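Local coordinates for RNA-binding protein RO60 (Deinococcus radiodurans, PDB 2NVO) that binds several small RNAs that accumulate during recovery from ultraviolet irradiation and contributes to the resistance of the bacterium to that radiation, at residues V284-L287 against A293-Q296. Residues are numbered along the deposited sequence; the frame is centred on the assembly and turned at random.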
# COMPACT_ATOMS: atom_id res chain seq x y z
N VAL A 284 -16.19 -16.00 14.30
CA VAL A 284 -16.96 -15.59 15.47
C VAL A 284 -18.47 -15.80 15.32
O VAL A 284 -19.25 -15.21 16.07
CB VAL A 284 -16.71 -14.12 15.81
CG1 VAL A 284 -15.23 -13.85 15.91
CG2 VAL A 284 -17.34 -13.23 14.75
N GLY A 285 -18.87 -16.63 14.36
CA GLY A 285 -20.24 -17.09 14.24
C GLY A 285 -21.28 -16.06 13.81
O GLY A 285 -22.49 -16.28 13.97
N VAL A 286 -20.82 -14.96 13.24
CA VAL A 286 -21.72 -13.92 12.76
C VAL A 286 -22.24 -14.16 11.32
O VAL A 286 -23.39 -13.85 10.99
CB VAL A 286 -21.03 -12.55 12.81
CG1 VAL A 286 -21.78 -11.53 11.96
CG2 VAL A 286 -20.90 -12.08 14.25
N LEU A 287 -21.38 -14.72 10.47
CA LEU A 287 -21.65 -14.84 9.04
C LEU A 287 -21.67 -16.30 8.61
O LEU A 287 -20.62 -16.89 8.31
CB LEU A 287 -20.56 -14.06 8.28
CG LEU A 287 -20.59 -13.75 6.79
CD1 LEU A 287 -21.85 -12.96 6.35
CD2 LEU A 287 -19.35 -12.96 6.43
N ALA A 293 -30.09 -12.83 7.06
CA ALA A 293 -30.18 -11.38 7.22
C ALA A 293 -28.81 -10.69 7.16
O ALA A 293 -28.63 -9.68 6.46
CB ALA A 293 -30.91 -11.00 8.51
N THR A 294 -27.86 -11.22 7.92
CA THR A 294 -26.52 -10.64 7.95
C THR A 294 -25.83 -10.90 6.62
O THR A 294 -25.17 -10.02 6.10
CB THR A 294 -25.66 -11.22 9.09
OG1 THR A 294 -26.31 -10.99 10.34
CG2 THR A 294 -24.30 -10.56 9.10
N VAL A 295 -26.00 -12.11 6.09
CA VAL A 295 -25.48 -12.47 4.77
C VAL A 295 -25.93 -11.47 3.69
O VAL A 295 -25.10 -10.93 2.94
CB VAL A 295 -25.89 -13.89 4.37
CG1 VAL A 295 -25.72 -14.12 2.88
CG2 VAL A 295 -25.09 -14.92 5.17
N GLN A 296 -27.23 -11.18 3.63
CA GLN A 296 -27.71 -10.24 2.62
C GLN A 296 -27.14 -8.86 2.86
O GLN A 296 -26.79 -8.15 1.91
CB GLN A 296 -29.25 -10.16 2.57
CG GLN A 296 -29.74 -9.45 1.30
CD GLN A 296 -29.27 -10.13 0.03
OE1 GLN A 296 -28.92 -9.47 -0.95
NE2 GLN A 296 -29.25 -11.46 0.04
O HOH W 1 -25.00 -11.83 13.06
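The loop between two consecutive helices of the TROVE horseshoe, 271-283 and 292-302, folds back so that V286 and L287 rest on T294 and V295 in the first turn of the second helix. T294 points its side chain at the loop, which CG2 touches directly and OG1 through a water. A chi1 of -58° sets OG1 beside the backbone N and leaves the methyl CG2 anti to it. This methyl lies 3.9 Å from V286 CG1, the two side chains crossing at about a right angle, and it also touches the carbonyl oxygen of V286. A water 3.1 Å from T294 OG1 joins it to the peptide: that water also donates a weak, long bond of 3.3 Å to V286 O. In this HEAT-like repeat domain V286 also packs on A259 and R263 of helix 259-266 and on L281 of helix 271-283. One residue further on, L287 holds CG anti to the backbone N (chi1 -171°), and a chi2 of 58° then brings CD1 to 4.0 Å from V295 CG2, again nearly at right angles. L287 also shares a backbone hydrogen bond with L281, while V295 reaches R342 of helix 341-354.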